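Local structure of uncharacterized protein (Bacillus cereus, 5F2H) at residues B[176-187]-B[212-223]. The protein is of unknown function but belongs to the alpha/beta-hydrolase superfamily and is probably a hydrolase of the phospholipase/carboxylesterase type. Numbering follows the deposited sequence.
Sequences WDDIQRGKEELK and RVALYTILHKDI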
loop_
_atom_site.group_PDB
_atom_site.type_symbol
_atom_site.label_atom_id
_atom_site.label_comp_id
_atom_site.label_asym_id
_atom_site.label_seq_id
_atom_site.Cartn_x
_atom_site.Cartn_y
_atom_site.Cartn_z
ATOM N N TRP B 176 32.063 0.747 9.027
ATOM C CA TRP B 176 31.496 -0.434 9.705
ATOM C C TRP B 176 32.582 -1.411 10.202
ATOM O O TRP B 176 32.369 -2.618 10.205
ATOM C CB TRP B 176 30.540 -1.181 8.778
ATOM C CG TRP B 176 29.418 -0.360 8.312
ATOM C CD1 TRP B 176 29.265 0.219 7.076
ATOM C CD2 TRP B 176 28.309 0.068 9.091
ATOM N NE1 TRP B 176 28.102 0.942 7.034
ATOM C CE2 TRP B 176 27.503 0.882 8.264
ATOM C CE3 TRP B 176 27.907 -0.164 10.414
ATOM C CZ2 TRP B 176 26.305 1.434 8.701
ATOM C CZ3 TRP B 176 26.711 0.413 10.856
ATOM C CH2 TRP B 176 25.924 1.199 9.989
ATOM N N ASP B 177 33.726 -0.879 10.637
ATOM C CA ASP B 177 34.845 -1.692 11.132
ATOM C C ASP B 177 34.419 -2.711 12.170
ATOM O O ASP B 177 34.538 -3.922 11.954
ATOM C CB ASP B 177 35.916 -0.805 11.766
ATOM C CG ASP B 177 36.656 0.034 10.773
ATOM O OD1 ASP B 177 36.570 -0.229 9.544
ATOM O OD2 ASP B 177 37.392 0.918 11.256
ATOM N N ASP B 178 33.916 -2.168 13.280
ATOM C CA ASP B 178 33.435 -2.905 14.423
ATOM C C ASP B 178 32.039 -3.380 14.077
ATOM O O ASP B 178 31.069 -2.708 14.375
ATOM C CB ASP B 178 33.432 -1.974 15.654
ATOM C CG ASP B 178 33.107 -2.696 16.955
ATOM O OD1 ASP B 178 32.555 -3.825 16.924
ATOM O OD2 ASP B 178 33.418 -2.123 18.025
ATOM N N ILE B 179 31.949 -4.556 13.457
ATOM C CA ILE B 179 30.659 -5.116 13.038
ATOM C C ILE B 179 29.672 -5.416 14.150
ATOM O O ILE B 179 28.543 -5.836 13.870
ATOM C CB ILE B 179 30.777 -6.365 12.121
ATOM C CG1 ILE B 179 31.420 -7.555 12.848
ATOM C CG2 ILE B 179 31.526 -6.013 10.838
ATOM C CD1 ILE B 179 31.499 -8.815 12.001
ATOM N N GLN B 180 30.078 -5.225 15.402
ATOM C CA GLN B 180 29.172 -5.492 16.515
ATOM C C GLN B 180 28.316 -4.298 16.765
ATOM O O GLN B 180 27.092 -4.418 16.800
ATOM C CB GLN B 180 29.930 -5.885 17.767
ATOM C CG GLN B 180 30.658 -7.204 17.606
ATOM C CD GLN B 180 29.708 -8.351 17.321
ATOM O OE1 GLN B 180 28.504 -8.256 17.584
ATOM N NE2 GLN B 180 30.253 -9.463 16.837
ATOM N N ARG B 181 28.956 -3.146 16.937
ATOM C CA ARG B 181 28.219 -1.902 17.166
ATOM C C ARG B 181 27.247 -1.742 15.998
ATOM O O ARG B 181 26.099 -1.372 16.180
ATOM C CB ARG B 181 29.180 -0.733 17.239
ATOM C CG ARG B 181 30.133 -0.823 18.406
ATOM C CD ARG B 181 31.246 0.198 18.307
ATOM N NE ARG B 181 30.771 1.568 18.198
ATOM C CZ ARG B 181 31.584 2.620 18.097
ATOM N NH1 ARG B 181 32.904 2.448 18.115
ATOM N NH2 ARG B 181 31.088 3.848 17.988
ATOM N N GLY B 182 27.711 -2.074 14.800
ATOM C CA GLY B 182 26.886 -1.996 13.621
ATOM C C GLY B 182 25.626 -2.816 13.773
ATOM O O GLY B 182 24.532 -2.317 13.585
ATOM N N LYS B 183 25.776 -4.090 14.078
ATOM C CA LYS B 183 24.626 -4.958 14.253
ATOM C C LYS B 183 23.709 -4.389 15.320
ATOM O O LYS B 183 22.497 -4.441 15.175
ATOM C CB LYS B 183 25.082 -6.326 14.732
ATOM C CG LYS B 183 23.955 -7.335 14.922
ATOM C CD LYS B 183 24.435 -8.579 15.642
ATOM C CE LYS B 183 24.868 -8.224 17.061
ATOM N NZ LYS B 183 25.305 -9.411 17.845
ATOM N N GLU B 184 24.297 -3.889 16.407
ATOM C CA GLU B 184 23.529 -3.318 17.527
ATOM C C GLU B 184 22.709 -2.152 17.079
ATOM O O GLU B 184 21.511 -2.145 17.273
ATOM C CB GLU B 184 24.437 -2.859 18.664
ATOM C CG GLU B 184 25.240 -3.970 19.309
ATOM C CD GLU B 184 26.226 -3.449 20.324
ATOM O OE1 GLU B 184 26.148 -2.251 20.676
ATOM O OE2 GLU B 184 27.089 -4.244 20.760
ATOM N N GLU B 185 23.372 -1.166 16.487
ATOM C CA GLU B 185 22.708 0.037 15.976
ATOM C C GLU B 185 21.614 -0.359 15.016
ATOM O O GLU B 185 20.473 0.036 15.194
ATOM C CB GLU B 185 23.698 0.966 15.280
ATOM C CG GLU B 185 24.759 1.507 16.222
ATOM C CD GLU B 185 25.790 2.372 15.531
ATOM O OE1 GLU B 185 25.497 2.894 14.408
ATOM O OE2 GLU B 185 26.879 2.551 16.136
ATOM N N LEU B 186 21.947 -1.198 14.043
ATOM C CA LEU B 186 20.968 -1.653 13.078
ATOM C C LEU B 186 19.729 -2.200 13.763
ATOM O O LEU B 186 18.619 -2.023 13.277
ATOM C CB LEU B 186 21.550 -2.683 12.106
ATOM C CG LEU B 186 20.544 -3.112 11.017
ATOM C CD1 LEU B 186 19.861 -1.917 10.346
ATOM C CD2 LEU B 186 21.153 -4.015 9.947
ATOM N N LYS B 187 19.908 -2.840 14.907
ATOM C CA LYS B 187 18.787 -3.398 15.656
ATOM C C LYS B 187 18.017 -2.270 16.314
ATOM O O LYS B 187 16.796 -2.226 16.243
ATOM C CB LYS B 187 19.310 -4.371 16.704
ATOM C CG LYS B 187 18.240 -5.088 17.491
ATOM C CD LYS B 187 18.936 -6.038 18.443
ATOM C CE LYS B 187 17.994 -7.102 18.960
ATOM N NZ LYS B 187 18.698 -8.040 19.879
ATOM N N ARG B 212 27.796 -6.166 4.632
ATOM C CA ARG B 212 28.339 -7.093 5.628
ATOM C C ARG B 212 27.536 -7.070 6.919
ATOM O O ARG B 212 27.033 -8.120 7.355
ATOM C CB ARG B 212 29.821 -6.821 5.952
ATOM C CG ARG B 212 30.382 -7.956 6.823
ATOM C CD ARG B 212 31.880 -8.155 7.126
ATOM N NE ARG B 212 32.581 -7.141 7.887
ATOM C CZ ARG B 212 33.718 -7.357 8.561
ATOM N NH1 ARG B 212 34.219 -8.590 8.748
ATOM N NH2 ARG B 212 34.280 -6.344 9.207
ATOM N N VAL B 213 27.394 -5.878 7.507
ATOM C CA VAL B 213 26.641 -5.728 8.755
ATOM C C VAL B 213 25.201 -6.174 8.532
ATOM O O VAL B 213 24.574 -6.796 9.402
ATOM C CB VAL B 213 26.654 -4.290 9.260
ATOM C CG1 VAL B 213 25.810 -4.153 10.506
ATOM C CG2 VAL B 213 28.064 -3.832 9.557
ATOM N N ALA B 214 24.669 -5.851 7.355
ATOM C CA ALA B 214 23.307 -6.232 7.031
ATOM C C ALA B 214 23.168 -7.750 7.138
ATOM O O ALA B 214 22.220 -8.249 7.736
ATOM C CB ALA B 214 22.952 -5.797 5.626
ATOM N N LEU B 215 24.112 -8.484 6.556
ATOM C CA LEU B 215 24.041 -9.925 6.584
ATOM C C LEU B 215 24.313 -10.473 8.008
ATOM O O LEU B 215 23.663 -11.415 8.446
ATOM C CB LEU B 215 25.016 -10.538 5.575
ATOM C CG LEU B 215 24.915 -12.069 5.410
ATOM C CD1 LEU B 215 23.550 -12.446 4.862
ATOM C CD2 LEU B 215 25.989 -12.615 4.488
ATOM N N TYR B 216 25.251 -9.876 8.726
ATOM C CA TYR B 216 25.554 -10.333 10.070
ATOM C C TYR B 216 24.305 -10.215 10.932
ATOM O O TYR B 216 23.877 -11.172 11.552
ATOM C CB TYR B 216 26.695 -9.501 10.642
ATOM C CG TYR B 216 27.204 -9.965 11.972
ATOM C CD1 TYR B 216 27.945 -11.131 12.072
ATOM C CD2 TYR B 216 27.099 -9.170 13.099
ATOM C CE1 TYR B 216 28.480 -11.545 13.273
ATOM C CE2 TYR B 216 27.649 -9.571 14.309
ATOM C CZ TYR B 216 28.331 -10.766 14.391
ATOM O OH TYR B 216 28.867 -11.189 15.585
ATOM N N THR B 217 23.672 -9.057 10.875
ATOM C CA THR B 217 22.459 -8.783 11.647
ATOM C C THR B 217 21.344 -9.785 11.376
ATOM O O THR B 217 20.759 -10.345 12.299
ATOM C CB THR B 217 21.971 -7.337 11.374
ATOM O OG1 THR B 217 23.008 -6.418 11.757
ATOM C CG2 THR B 217 20.754 -7.015 12.180
ATOM N N ILE B 218 21.043 -9.996 10.103
ATOM C CA ILE B 218 20.007 -10.945 9.724
ATOM C C ILE B 218 20.219 -12.309 10.333
ATOM O O ILE B 218 19.295 -12.891 10.874
ATOM C CB ILE B 218 19.999 -11.209 8.214
ATOM C CG1 ILE B 218 19.536 -9.965 7.453
ATOM C CG2 ILE B 218 19.051 -12.364 7.886
ATOM C CD1 ILE B 218 19.545 -10.135 5.940
ATOM N N LEU B 219 21.443 -12.814 10.213
ATOM C CA LEU B 219 21.800 -14.134 10.701
ATOM C C LEU B 219 21.708 -14.294 12.208
ATOM O O LEU B 219 21.498 -15.407 12.678
ATOM C CB LEU B 219 23.173 -14.553 10.186
ATOM C CG LEU B 219 23.262 -14.590 8.652
ATOM C CD1 LEU B 219 24.652 -15.037 8.227
ATOM C CD2 LEU B 219 22.199 -15.483 8.021
ATOM N N HIS B 220 21.880 -13.209 12.961
ATOM C CA HIS B 220 21.742 -13.258 14.415
ATOM C C HIS B 220 20.292 -12.969 14.783
ATOM O O HIS B 220 19.975 -12.690 15.943
ATOM C CB HIS B 220 22.683 -12.289 15.101
ATOM C CG HIS B 220 24.100 -12.733 15.076
ATOM N ND1 HIS B 220 24.691 -13.359 16.153
ATOM C CD2 HIS B 220 25.026 -12.715 14.093
ATOM C CE1 HIS B 220 25.936 -13.672 15.846
ATOM N NE2 HIS B 220 26.165 -13.286 14.603
ATOM N N LYS B 221 19.415 -13.105 13.786
ATOM C CA LYS B 221 17.984 -12.877 13.924
ATOM C C LYS B 221 17.668 -11.591 14.687
ATOM O O LYS B 221 16.696 -11.515 15.431
ATOM C CB LYS B 221 17.276 -14.100 14.538
ATOM C CG LYS B 221 17.433 -15.376 13.703
ATOM C CD LYS B 221 16.491 -16.533 14.053
ATOM C CE LYS B 221 16.588 -17.034 15.490
ATOM N NZ LYS B 221 17.887 -17.685 15.797
ATOM N N ASP B 222 18.505 -10.578 14.498
ATOM C CA ASP B 222 18.308 -9.299 15.161
ATOM C C ASP B 222 17.364 -8.441 14.365
ATOM O O ASP B 222 16.999 -7.349 14.801
ATOM C CB ASP B 222 19.643 -8.586 15.390
ATOM C CG ASP B 222 20.446 -9.195 16.528
ATOM O OD1 ASP B 222 19.859 -9.927 17.361
ATOM O OD2 ASP B 222 21.645 -8.873 16.647
ATOM N N ILE B 223 16.954 -8.955 13.207
ATOM C CA ILE B 223 16.057 -8.255 12.322
ATOM C C ILE B 223 15.333 -9.213 11.401
ATOM O O ILE B 223 15.963 -10.035 10.765
ATOM C CB ILE B 223 16.836 -7.267 11.451
ATOM C CG1 ILE B 223 17.285 -6.099 12.300
ATOM C CG2 ILE B 223 15.957 -6.715 10.339
ATOM C CD1 ILE B 223 17.941 -5.013 11.488
#
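Val-213, Lys-183 and Tyr-216 bury the most surface where the helical segments 179-187 and 212-219 cross at -68°, their axes 9.0 Å apart at closest approach. The two methyls of Val-213 divide the work: CG1, anti to the backbone N, lies on the backbone of Gly-182 and Lys-183, while CG2 packs 3.7 Å from Trp-176 CB. Having no side chain, Gly-182 lets Val-213 CG1 settle against the main chain. Tyr-216 offers one ring face to Ile-179, whose CD1 stands 4.2 Å from the ring centroid and 8° off the normal, a CH-pi contact; His-220 covers the opposite face. At the phenol end, Gln-180 NE2 donates to Tyr-216 OH, a hydrogen bond whose modelled length of 2.5 Å should not be read as strength, with the amide plane steeply inclined to the ring. Lys-183 runs its aliphatic chain past Thr-217 and Tyr-216, then bends at chi3 (65°), and its NZ makes a long salt bridge of 3.9 Å to Asp-222 OD2. Extended beyond CG, Lys-187 makes a weak salt-bridge contact, 3.4 Å from NZ to Asp-222 OD1, so two lysines share Asp-222, whose backbone N closes the Schellman motif at the end of helix 209-219. Underneath, Leu-186 and Ala-214 both rest on Ile-204 of strand 202-207. The arrangement illustrates helix packing on one face of the parallel sheet of an alpha/beta-hydrolase fold, with Trp-176 touching a probable nucleophile elbow.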